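Local structure of putative gamma-glutamylcyclotransferase PH0828 (Pyrococcus horikoshii, 1V30) at residues Y13-K18 with Y46-V51; H23-G28 with E70-I75; K56-V61 with S109-E114; Y81-V86 with F94-G99. The protein is probably a gamma-glutamylcyclotransferase, of the family whose members cyclise gamma-glutamyl groups to release 5-oxoproline. One frame throughout, in Å; residues are numbered along the deposited sequence.

Interaction 1 (Y13-K18 with Y46-V51); sequences YGTLRK and YLPYAV
The methyl of Ala-50 sits over one face of the Tyr-13 ring in a CH-pi contact, although its modelled approach to CZ is too tight to be taken literally. At the edge of that ring, near its plane, comes the carbonyl of Pro-48, with CE2 of Tyr-13 4.0 Å from O of Pro-48. A second flat group, the Tyr-49 ring, carries O of Leu-47 above one face and also meets the indole of Trp-98, with planes at about 45°. The ring of Tyr-13 reaches strand 48-51 because CG stands between the backbone N and the carbonyl carbon (chi1 57°). Its OH takes a weak, bent bond from N of Ala-50 (3.2 Å, 141°), while its stronger polar partner is O of Trp-96. OG1 of Thr-15 touches the CG-CD side of the Pro-48 ring, 3.3 Å from CD of Pro-48, the two side chains crossing at about a right angle. Between Tyr-13 and Thr-15, Gly-14, without a side chain, lets its CA come within 3.8 Å of CG of Pro-48. Arg-17 N closes a type I turn on Gly-14 O at 3.0 Å. Backbone N atoms of Tyr-13 and Leu-16 bond the sulfonate of a buffer molecule, probably from crystallisation, and those of Gly-14 and Thr-15 add weak bonds. Such an anion held by consecutive amides is consistent with the Tyr-Gly-Thr-Leu substrate-binding loop of gamma-glutamylcyclotransferases.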
# COMPACT_ATOMS: atom_id res chain seq x y z
N TYR A 13 1.21 0.18 0.27
CA TYR A 13 1.27 1.64 0.33
C TYR A 13 0.19 2.28 1.17
O TYR A 13 0.26 3.48 1.45
CB TYR A 13 1.16 2.20 -1.09
CG TYR A 13 -0.11 1.75 -1.80
CD1 TYR A 13 -0.13 0.61 -2.60
CD2 TYR A 13 -1.31 2.47 -1.65
CE1 TYR A 13 -1.30 0.19 -3.24
CE2 TYR A 13 -2.49 2.05 -2.29
CZ TYR A 13 -2.47 0.92 -3.09
OH TYR A 13 -3.63 0.56 -3.75
N GLY A 14 -0.82 1.51 1.56
CA GLY A 14 -1.91 2.11 2.30
C GLY A 14 -2.44 1.40 3.52
O GLY A 14 -1.79 1.37 4.56
N THR A 15 -3.63 0.84 3.38
CA THR A 15 -4.34 0.17 4.45
C THR A 15 -3.58 -0.89 5.25
O THR A 15 -3.83 -1.08 6.44
CB THR A 15 -5.65 -0.42 3.89
OG1 THR A 15 -6.26 0.57 3.05
CG2 THR A 15 -6.60 -0.78 5.00
N LEU A 16 -2.64 -1.57 4.59
CA LEU A 16 -1.86 -2.61 5.25
C LEU A 16 -0.55 -2.11 5.89
O LEU A 16 0.11 -2.87 6.60
CB LEU A 16 -1.55 -3.74 4.25
CG LEU A 16 -2.73 -4.61 3.82
CD1 LEU A 16 -2.38 -5.36 2.55
CD2 LEU A 16 -3.10 -5.58 4.94
N ARG A 17 -0.19 -0.86 5.66
CA ARG A 17 1.03 -0.32 6.25
C ARG A 17 0.95 -0.28 7.77
O ARG A 17 -0.14 -0.25 8.35
CB ARG A 17 1.34 1.08 5.71
CG ARG A 17 1.92 1.10 4.30
CD ARG A 17 2.38 2.50 3.91
NE ARG A 17 3.49 2.95 4.75
CZ ARG A 17 4.03 4.17 4.71
NH1 ARG A 17 3.57 5.08 3.87
NH2 ARG A 17 5.02 4.48 5.53
N LYS A 18 2.11 -0.29 8.42
CA LYS A 18 2.17 -0.25 9.87
C LYS A 18 1.32 0.90 10.43
O LYS A 18 1.43 2.04 9.97
CB LYS A 18 3.62 -0.07 10.32
CG LYS A 18 3.78 0.15 11.81
CD LYS A 18 5.23 0.43 12.15
CE LYS A 18 5.35 1.13 13.49
NZ LYS A 18 6.78 1.45 13.78
N TYR A 46 -11.85 7.62 1.05
CA TYR A 46 -12.11 6.89 2.29
C TYR A 46 -11.12 5.73 2.35
O TYR A 46 -10.91 5.13 3.40
CB TYR A 46 -13.54 6.34 2.33
CG TYR A 46 -14.60 7.40 2.32
CD1 TYR A 46 -15.52 7.49 1.27
CD2 TYR A 46 -14.70 8.33 3.36
CE1 TYR A 46 -16.50 8.47 1.25
CE2 TYR A 46 -15.68 9.31 3.36
CZ TYR A 46 -16.57 9.38 2.30
OH TYR A 46 -17.55 10.35 2.30
N LEU A 47 -10.53 5.43 1.19
CA LEU A 47 -9.55 4.37 1.04
C LEU A 47 -8.41 4.90 0.18
O LEU A 47 -8.60 5.82 -0.61
CB LEU A 47 -10.15 3.17 0.30
CG LEU A 47 -11.30 2.41 0.94
CD1 LEU A 47 -11.88 1.43 -0.07
CD2 LEU A 47 -10.82 1.69 2.19
N PRO A 48 -7.21 4.33 0.34
CA PRO A 48 -6.05 4.76 -0.44
C PRO A 48 -6.04 4.03 -1.78
O PRO A 48 -6.37 2.85 -1.86
CB PRO A 48 -4.87 4.35 0.44
CG PRO A 48 -5.36 3.08 1.05
CD PRO A 48 -6.83 3.35 1.38
N TYR A 49 -5.65 4.74 -2.84
CA TYR A 49 -5.62 4.16 -4.17
C TYR A 49 -4.32 4.41 -4.91
O TYR A 49 -3.90 5.54 -5.08
CB TYR A 49 -6.75 4.74 -5.03
CG TYR A 49 -8.11 4.67 -4.40
CD1 TYR A 49 -8.79 5.83 -4.04
CD2 TYR A 49 -8.75 3.45 -4.19
CE1 TYR A 49 -10.07 5.78 -3.50
CE2 TYR A 49 -10.03 3.38 -3.65
CZ TYR A 49 -10.68 4.55 -3.31
OH TYR A 49 -11.96 4.49 -2.81
N ALA A 50 -3.68 3.33 -5.35
CA ALA A 50 -2.46 3.46 -6.13
C ALA A 50 -2.83 3.12 -7.57
O ALA A 50 -3.40 2.06 -7.84
CB ALA A 50 -1.38 2.51 -5.63
N VAL A 51 -2.55 4.05 -8.48
CA VAL A 51 -2.84 3.84 -9.89
C VAL A 51 -1.62 4.27 -10.68
O VAL A 51 -0.84 5.10 -10.22
CB VAL A 51 -4.05 4.68 -10.36
CG1 VAL A 51 -5.31 4.21 -9.65
CG2 VAL A 51 -3.80 6.16 -10.11

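Interaction 2 (H23-G28 with E70-I75); sequences HWYLKG and ERINEI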
# COMPACT_ATOMS: atom_id res chain seq x y z
N HIS A 23 -3.34 -3.40 9.26
CA HIS A 23 -2.00 -3.90 9.52
C HIS A 23 -1.94 -5.16 10.37
O HIS A 23 -0.97 -5.91 10.27
CB HIS A 23 -1.12 -2.83 10.18
CG HIS A 23 0.31 -3.24 10.27
ND1 HIS A 23 1.09 -3.46 9.16
CD2 HIS A 23 1.10 -3.51 11.34
CE1 HIS A 23 2.30 -3.85 9.53
NE2 HIS A 23 2.33 -3.89 10.85
N TRP A 24 -2.96 -5.40 11.18
CA TRP A 24 -2.94 -6.60 12.02
C TRP A 24 -2.80 -7.88 11.21
O TRP A 24 -2.38 -8.91 11.74
CB TRP A 24 -4.18 -6.66 12.92
CG TRP A 24 -5.50 -6.80 12.22
CD1 TRP A 24 -6.25 -5.80 11.66
CD2 TRP A 24 -6.24 -8.01 12.03
NE1 TRP A 24 -7.41 -6.32 11.13
CE2 TRP A 24 -7.43 -7.67 11.35
CE3 TRP A 24 -6.02 -9.35 12.37
CZ2 TRP A 24 -8.40 -8.62 11.00
CZ3 TRP A 24 -6.98 -10.30 12.03
CH2 TRP A 24 -8.15 -9.93 11.35
N TYR A 25 -3.15 -7.84 9.93
CA TYR A 25 -3.02 -9.02 9.08
C TYR A 25 -1.56 -9.40 8.86
O TYR A 25 -1.25 -10.54 8.51
CB TYR A 25 -3.68 -8.79 7.71
CG TYR A 25 -5.14 -9.15 7.64
CD1 TYR A 25 -6.13 -8.19 7.87
CD2 TYR A 25 -5.54 -10.46 7.36
CE1 TYR A 25 -7.48 -8.53 7.82
CE2 TYR A 25 -6.89 -10.80 7.32
CZ TYR A 25 -7.85 -9.83 7.55
OH TYR A 25 -9.18 -10.17 7.51
N LEU A 26 -0.66 -8.44 9.07
CA LEU A 26 0.77 -8.66 8.87
C LEU A 26 1.59 -8.81 10.15
O LEU A 26 2.82 -8.78 10.10
CB LEU A 26 1.35 -7.51 8.05
CG LEU A 26 0.79 -7.29 6.64
CD1 LEU A 26 1.42 -6.05 6.03
CD2 LEU A 26 1.06 -8.51 5.78
N LYS A 27 0.92 -8.98 11.28
CA LYS A 27 1.62 -9.10 12.56
C LYS A 27 2.67 -10.20 12.64
O LYS A 27 3.61 -10.10 13.44
CB LYS A 27 0.59 -9.25 13.68
CG LYS A 27 0.14 -7.90 14.25
CD LYS A 27 0.08 -6.83 13.16
CE LYS A 27 -0.10 -5.43 13.73
NZ LYS A 27 -1.43 -5.25 14.37
N GLY A 28 2.54 -11.23 11.81
CA GLY A 28 3.52 -12.30 11.82
C GLY A 28 4.50 -12.22 10.67
O GLY A 28 5.49 -12.96 10.62
N GLU A 70 -3.08 -15.47 1.18
CA GLU A 70 -4.42 -15.87 0.76
C GLU A 70 -5.50 -15.22 1.61
O GLU A 70 -6.56 -14.83 1.09
CB GLU A 70 -4.56 -17.39 0.79
CG GLU A 70 -3.76 -18.09 -0.31
CD GLU A 70 -3.99 -19.59 -0.36
OE1 GLU A 70 -4.93 -20.07 0.31
OE2 GLU A 70 -3.24 -20.28 -1.07
N ARG A 71 -5.26 -15.09 2.91
CA ARG A 71 -6.24 -14.47 3.80
C ARG A 71 -6.45 -13.02 3.42
O ARG A 71 -7.58 -12.54 3.36
CB ARG A 71 -5.78 -14.54 5.26
CG ARG A 71 -6.05 -15.86 5.96
CD ARG A 71 -6.41 -15.61 7.42
NE ARG A 71 -5.42 -14.79 8.11
CZ ARG A 71 -4.20 -15.20 8.44
NH1 ARG A 71 -3.82 -16.43 8.14
NH2 ARG A 71 -3.37 -14.38 9.07
N ILE A 72 -5.35 -12.32 3.16
CA ILE A 72 -5.42 -10.91 2.78
C ILE A 72 -6.13 -10.74 1.44
O ILE A 72 -6.99 -9.87 1.29
CB ILE A 72 -4.01 -10.30 2.67
CG1 ILE A 72 -3.35 -10.27 4.05
CG2 ILE A 72 -4.09 -8.90 2.06
CD1 ILE A 72 -1.91 -9.79 4.03
N ASN A 73 -5.79 -11.59 0.48
CA ASN A 73 -6.37 -11.52 -0.85
C ASN A 73 -7.83 -11.96 -0.90
O ASN A 73 -8.44 -12.01 -1.97
CB ASN A 73 -5.51 -12.33 -1.83
CG ASN A 73 -5.56 -11.78 -3.25
OD1 ASN A 73 -5.69 -10.57 -3.45
ND2 ASN A 73 -5.42 -12.66 -4.23
N GLU A 74 -8.38 -12.29 0.27
CA GLU A 74 -9.77 -12.71 0.40
C GLU A 74 -10.60 -11.59 1.04
O GLU A 74 -11.83 -11.59 0.94
CB GLU A 74 -9.89 -13.97 1.26
CG GLU A 74 -9.81 -15.28 0.50
CD GLU A 74 -10.05 -16.48 1.40
OE1 GLU A 74 -10.12 -17.61 0.88
OE2 GLU A 74 -10.15 -16.29 2.63
N ILE A 75 -9.92 -10.66 1.70
CA ILE A 75 -10.59 -9.54 2.36
C ILE A 75 -11.55 -8.83 1.39
O ILE A 75 -11.18 -8.51 0.26
CB ILE A 75 -9.56 -8.51 2.91
CG1 ILE A 75 -8.60 -9.22 3.88
CG2 ILE A 75 -10.28 -7.38 3.63
CD1 ILE A 75 -7.49 -8.34 4.42
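CD1 of Ile-75 rests over one face of the Tyr-25 ring, 3.5 Å from the centroid and 17° off the ring normal, a CH-pi contact between side chains arriving from opposite directions. CH2 of Trp-24 lies over the opposite face, toward its rim, so the ring has a neighbour on each side. Ile-72 runs antiparallel alongside Tyr-25, its CG1 4.0 Å from CB of Tyr-25, and crosses Leu-26 at about a right angle, with CD1 of Ile-72 3.7 Å from CD2 of Leu-26. NE of Arg-71 lies obliquely 4.3 Å from CE2 of Tyr-25; the guanidinium forms a salt bridge with Glu-67 through NH1. Behind this shell, Leu-26 N bonds His-23 O (2.8 Å) in a 3-10 turn that presents Tyr-25. Helix 66-72 runs out into a type I turn, Ile-75 N to Ile-72 O 3.1 Å, that swings Ile-75 onto the ring. Farther out, Leu-26 packs on Tyr-62 and Val-64, and Ile-72 on Leu-16 of the presumed substrate loop. The Ile-75 side chain lies about 5 Å from that of Glu-76, the probable proton acceptor. No hydrogen bond joins the segments, so apolar packing carries the contact.

Interaction 3 (K56-V61 with S109-E114); sequences KLKVEV and SGDFDE
The aliphatic chain of Lys-58 runs alongside Asp-111, the two pointing the same way, with CD of Lys-58 3.1 Å from OD2 of Asp-111. Asp-111 opens a type I turn, ending at Glu-114, that leads into helix 114-123 and is pinned to strand 56-64. A bend at chi4 (79°) leaves NZ of Lys-58 4.1 Å from OD2 of Asp-111, beyond a salt bridge; the ammonium pairs with Glu-34. OD1 of Asp-111 accepts a capping bond from N of Asp-113 at 2.9 Å, the donor above the carboxylate plane, and a salt bridge from Arg-17, which may help keep it ionised. One backbone bond joins the segments, the N-H of Lys-58 pointing straight at O of Gly-110 (2.8 Å, 176°) from above the carbonyl plane; beside it CA of Gly-110 makes a C-H...O contact with O of Lys-56. One water connects NZ of Lys-56 to O of Ser-109, another O of Lys-58 to N of Phe-112. An ST turn comes just before the type I turn: OG of Ser-109 accepts from N of Asp-111 and donates to the anti lone pair of Glu-114 OE1 at 2.7 Å; N of Ser-109 gives that OE1 a second bond, of 3.2 Å.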
# COMPACT_ATOMS: atom_id res chain seq x y z
N LYS A 56 6.17 8.79 -7.79
CA LYS A 56 6.69 7.65 -7.04
C LYS A 56 5.83 7.38 -5.81
O LYS A 56 5.31 8.30 -5.18
CB LYS A 56 8.16 7.85 -6.65
CG LYS A 56 8.44 8.98 -5.69
CD LYS A 56 9.92 9.00 -5.33
CE LYS A 56 10.22 10.02 -4.24
NZ LYS A 56 9.81 11.40 -4.63
N LEU A 57 5.71 6.11 -5.48
CA LEU A 57 4.89 5.66 -4.37
C LEU A 57 5.68 5.00 -3.25
O LEU A 57 6.48 4.09 -3.49
CB LEU A 57 3.86 4.67 -4.92
CG LEU A 57 2.92 3.95 -3.96
CD1 LEU A 57 1.78 4.88 -3.56
CD2 LEU A 57 2.40 2.69 -4.63
N LYS A 58 5.46 5.45 -2.01
CA LYS A 58 6.16 4.86 -0.88
C LYS A 58 5.45 3.58 -0.44
O LYS A 58 4.23 3.57 -0.25
CB LYS A 58 6.22 5.84 0.29
CG LYS A 58 7.10 5.37 1.44
CD LYS A 58 6.94 6.27 2.65
CE LYS A 58 7.99 6.00 3.71
NZ LYS A 58 9.30 6.64 3.38
N VAL A 59 6.22 2.52 -0.28
CA VAL A 59 5.68 1.24 0.16
C VAL A 59 6.53 0.64 1.27
O VAL A 59 7.69 1.02 1.47
CB VAL A 59 5.65 0.20 -0.99
CG1 VAL A 59 4.69 0.64 -2.07
CG2 VAL A 59 7.06 -0.03 -1.54
N GLU A 60 5.92 -0.29 1.99
CA GLU A 60 6.58 -1.06 3.03
C GLU A 60 6.59 -2.45 2.39
O GLU A 60 5.55 -2.92 1.93
CB GLU A 60 5.77 -1.08 4.31
CG GLU A 60 5.90 0.18 5.14
CD GLU A 60 4.90 0.25 6.28
OE1 GLU A 60 4.43 -0.81 6.75
OE2 GLU A 60 4.60 1.37 6.72
N VAL A 61 7.75 -3.09 2.35
CA VAL A 61 7.85 -4.41 1.74
C VAL A 61 7.94 -5.50 2.81
O VAL A 61 8.75 -5.41 3.74
CB VAL A 61 9.08 -4.49 0.81
CG1 VAL A 61 9.09 -5.83 0.08
CG2 VAL A 61 9.04 -3.35 -0.19
N SER A 109 3.14 13.65 -2.15
CA SER A 109 4.39 13.03 -1.71
C SER A 109 4.45 11.55 -2.07
O SER A 109 5.52 10.95 -2.06
CB SER A 109 4.55 13.20 -0.20
OG SER A 109 3.62 12.40 0.51
N GLY A 110 3.30 10.97 -2.38
CA GLY A 110 3.24 9.56 -2.71
C GLY A 110 3.37 8.71 -1.45
O GLY A 110 3.53 7.49 -1.53
N ASP A 111 3.28 9.36 -0.30
CA ASP A 111 3.40 8.69 1.00
C ASP A 111 2.10 8.86 1.78
O ASP A 111 1.71 9.98 2.11
CB ASP A 111 4.58 9.31 1.77
CG ASP A 111 4.86 8.62 3.08
OD1 ASP A 111 4.05 7.78 3.52
OD2 ASP A 111 5.90 8.94 3.70
N PHE A 112 1.44 7.75 2.09
CA PHE A 112 0.17 7.74 2.82
C PHE A 112 0.29 8.43 4.19
O PHE A 112 -0.71 8.88 4.74
CB PHE A 112 -0.31 6.29 2.97
CG PHE A 112 -1.77 6.12 3.33
CD1 PHE A 112 -2.75 6.97 2.82
CD2 PHE A 112 -2.17 5.04 4.11
CE1 PHE A 112 -4.11 6.73 3.07
CE2 PHE A 112 -3.52 4.80 4.37
CZ PHE A 112 -4.49 5.64 3.85
N ASP A 113 1.51 8.51 4.73
CA ASP A 113 1.71 9.17 6.02
C ASP A 113 1.45 10.66 5.97
O ASP A 113 1.38 11.32 7.01
CB ASP A 113 3.13 8.93 6.56
CG ASP A 113 3.25 7.63 7.35
OD1 ASP A 113 2.26 7.18 7.96
OD2 ASP A 113 4.36 7.06 7.38
N GLU A 114 1.31 11.21 4.76
CA GLU A 114 1.04 12.63 4.62
C GLU A 114 -0.24 12.98 5.37
O GLU A 114 -0.39 14.08 5.89
CB GLU A 114 0.91 13.01 3.14
CG GLU A 114 1.05 14.50 2.89
CD GLU A 114 0.95 14.85 1.42
OE1 GLU A 114 1.68 14.24 0.60
OE2 GLU A 114 0.14 15.73 1.08
O HOH W 1 7.26 11.69 -4.12
O HOH W 2 2.40 5.06 1.26

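Interaction 4 (Y81-V86 with F94-G99); sequences YRLVEV and FLWEWG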
# COMPACT_ATOMS: atom_id res chain seq x y z
N TYR A 81 -9.42 -3.72 -6.00
CA TYR A 81 -8.00 -3.73 -6.33
C TYR A 81 -7.61 -5.02 -7.05
O TYR A 81 -8.20 -6.08 -6.80
CB TYR A 81 -7.14 -3.62 -5.06
CG TYR A 81 -7.44 -2.43 -4.17
CD1 TYR A 81 -8.50 -2.47 -3.26
CD2 TYR A 81 -6.63 -1.30 -4.20
CE1 TYR A 81 -8.73 -1.40 -2.39
CE2 TYR A 81 -6.86 -0.22 -3.33
CZ TYR A 81 -7.91 -0.28 -2.43
OH TYR A 81 -8.11 0.77 -1.56
N ARG A 82 -6.64 -4.95 -7.95
CA ARG A 82 -6.18 -6.14 -8.63
C ARG A 82 -4.68 -6.29 -8.39
O ARG A 82 -3.95 -5.30 -8.28
CB ARG A 82 -6.53 -6.08 -10.13
CG ARG A 82 -8.03 -6.24 -10.37
CD ARG A 82 -8.41 -6.08 -11.84
NE ARG A 82 -8.05 -4.76 -12.35
CZ ARG A 82 -8.48 -4.25 -13.49
NH1 ARG A 82 -9.30 -4.94 -14.27
NH2 ARG A 82 -8.08 -3.05 -13.87
N LEU A 83 -4.24 -7.53 -8.30
CA LEU A 83 -2.86 -7.87 -8.02
C LEU A 83 -1.92 -7.63 -9.19
O LEU A 83 -2.14 -8.13 -10.29
CB LEU A 83 -2.80 -9.34 -7.59
CG LEU A 83 -1.59 -9.83 -6.80
CD1 LEU A 83 -1.61 -9.22 -5.40
CD2 LEU A 83 -1.64 -11.35 -6.71
N VAL A 84 -0.86 -6.86 -8.96
CA VAL A 84 0.13 -6.59 -9.98
C VAL A 84 1.51 -6.84 -9.39
O VAL A 84 1.66 -6.98 -8.17
CB VAL A 84 0.07 -5.14 -10.50
CG1 VAL A 84 -1.29 -4.86 -11.12
CG2 VAL A 84 0.36 -4.16 -9.37
N GLU A 85 2.52 -6.92 -10.24
CA GLU A 85 3.88 -7.13 -9.79
C GLU A 85 4.67 -5.86 -9.99
O GLU A 85 4.52 -5.17 -11.00
CB GLU A 85 4.51 -8.28 -10.57
CG GLU A 85 3.93 -9.64 -10.19
CD GLU A 85 4.05 -10.67 -11.29
OE1 GLU A 85 5.19 -10.95 -11.73
OE2 GLU A 85 3.01 -11.20 -11.72
N VAL A 86 5.51 -5.54 -9.00
CA VAL A 86 6.34 -4.35 -9.06
C VAL A 86 7.76 -4.70 -8.64
O VAL A 86 7.99 -5.67 -7.91
CB VAL A 86 5.82 -3.22 -8.14
CG1 VAL A 86 4.43 -2.78 -8.59
CG2 VAL A 86 5.78 -3.68 -6.69
N PHE A 94 4.35 -8.30 -4.95
CA PHE A 94 2.98 -8.09 -5.40
C PHE A 94 2.45 -6.83 -4.74
O PHE A 94 2.81 -6.50 -3.60
CB PHE A 94 2.09 -9.28 -5.02
CG PHE A 94 2.37 -10.51 -5.81
CD1 PHE A 94 3.19 -11.51 -5.31
CD2 PHE A 94 1.83 -10.67 -7.08
CE1 PHE A 94 3.47 -12.66 -6.06
CE2 PHE A 94 2.10 -11.80 -7.84
CZ PHE A 94 2.92 -12.80 -7.32
N LEU A 95 1.60 -6.12 -5.46
CA LEU A 95 1.00 -4.88 -4.98
C LEU A 95 -0.45 -4.87 -5.44
O LEU A 95 -0.76 -5.37 -6.53
CB LEU A 95 1.76 -3.68 -5.55
CG LEU A 95 1.23 -2.27 -5.29
CD1 LEU A 95 2.40 -1.32 -5.09
CD2 LEU A 95 0.35 -1.83 -6.44
N TRP A 96 -1.33 -4.32 -4.61
CA TRP A 96 -2.75 -4.25 -4.94
C TRP A 96 -3.04 -2.90 -5.56
O TRP A 96 -3.12 -1.89 -4.87
CB TRP A 96 -3.59 -4.45 -3.68
CG TRP A 96 -3.66 -5.89 -3.25
CD1 TRP A 96 -4.55 -6.83 -3.70
CD2 TRP A 96 -2.82 -6.55 -2.30
NE1 TRP A 96 -4.30 -8.04 -3.09
CE2 TRP A 96 -3.25 -7.90 -2.22
CE3 TRP A 96 -1.73 -6.15 -1.51
CZ2 TRP A 96 -2.63 -8.83 -1.39
CZ3 TRP A 96 -1.13 -7.08 -0.67
CH2 TRP A 96 -1.58 -8.41 -0.62
N GLU A 97 -3.19 -2.91 -6.88
CA GLU A 97 -3.46 -1.72 -7.66
C GLU A 97 -4.95 -1.44 -7.76
O GLU A 97 -5.74 -2.34 -8.05
CB GLU A 97 -2.86 -1.91 -9.05
CG GLU A 97 -3.26 -0.89 -10.09
CD GLU A 97 -2.67 -1.21 -11.44
OE1 GLU A 97 -1.44 -1.09 -11.59
OE2 GLU A 97 -3.44 -1.61 -12.34
N TRP A 98 -5.35 -0.19 -7.52
CA TRP A 98 -6.76 0.16 -7.63
C TRP A 98 -7.16 -0.06 -9.09
O TRP A 98 -6.49 0.43 -10.00
CB TRP A 98 -6.98 1.61 -7.19
CG TRP A 98 -8.40 2.06 -7.30
CD1 TRP A 98 -8.87 3.09 -8.06
CD2 TRP A 98 -9.54 1.52 -6.61
NE1 TRP A 98 -10.22 3.22 -7.89
CE2 TRP A 98 -10.66 2.28 -7.01
CE3 TRP A 98 -9.72 0.48 -5.69
CZ2 TRP A 98 -11.96 2.02 -6.52
CZ3 TRP A 98 -11.01 0.22 -5.20
CH2 TRP A 98 -12.11 1.00 -5.62
N GLY A 99 -8.25 -0.78 -9.31
CA GLY A 99 -8.68 -1.10 -10.66
C GLY A 99 -9.65 -0.18 -11.39
O GLY A 99 -10.18 -0.56 -12.44
O HOH W 3 -10.32 -1.14 -15.20
O HOH W 4 -5.88 -1.32 -13.80
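Arg-82 with Glu-97 and Val-84 with Leu-95 form the hydrogen-bonded pairs of antiparallel strands 81-86 and 94-98, whose short axes run 140° apart in direction. Arg-82 N lies 2.8 Å from Glu-97 O. Val-84 N lies 2.9 Å from Leu-95 O. Tyr-81 with Trp-98, Leu-83 with Trp-96 and Glu-85 with Phe-94 are the non-hydrogen-bonded pairs, and all six of these side chains leave from one face of the sheet.

Aromatic contacts gather there. The edge of Trp-98 stands on the face of Tyr-81 in a T-shaped pair, planes at 70°, with CE3 above the centre of the phenol; CG of Trp-98, anti to its own backbone N (chi1 179°), carries the indole out to it. CD1 of Leu-83 covers a face of the Trp-96 five-membered ring, 3.9 Å from its centroid. The indole NH of Trp-96 bonds Asn-73, that of Trp-98 bonds O of Lys-101, and OH of Tyr-81 bonds O of Pro-48.

Apolar packing continues with CG of Leu-83, 3.5 Å from CD2 of Phe-94, and, on the other face, CG2 of Val-84, 3.7 Å from CD2 of Leu-95.

Polar ends meet through water. NH2 of Arg-82 and OE2 of Glu-97, 5.1 Å apart, share a water held weakly by the arginine; OE1 of Glu-97 is salt-bridged to Lys-52. A second water links the same NH2, again weakly, to O of Gly-99.

This is an antiparallel beta hairpin, its second strand also bonded to Ala-11 and Ala-50; Tyr-81 packs on Tyr-13 and Trp-96 on Leu-16, so both probably flank the presumed substrate pocket.

In the fold
Residues 13-18 of interaction 1 touch the other three contacts. Toward interaction 3 (centres 9 Å apart), Arg-17 NE bridges Glu-60 OE2 at 2.8 Å, fixing the presumed substrate loop to strand 56-64. Toward interaction 2, a probable hydrogen bond joins His-23 ND1 to Leu-16 O at 2.8 Å. Toward interaction 4, OH of Tyr-13 lies 3.4 Å from CE2 of Tyr-81 in packing contact. Interactions 2 and 4 meet where Ile-72 CG2 packs 3.7 Å from CH2 of Trp-96. Interactions 2 and 3, 19 Å between centres, do not touch. The buffer molecule lies about 4 Å from the side chains of both Ile-72 and Tyr-81; the Thr-15 side chain is about 11 Å from that of Glu-76.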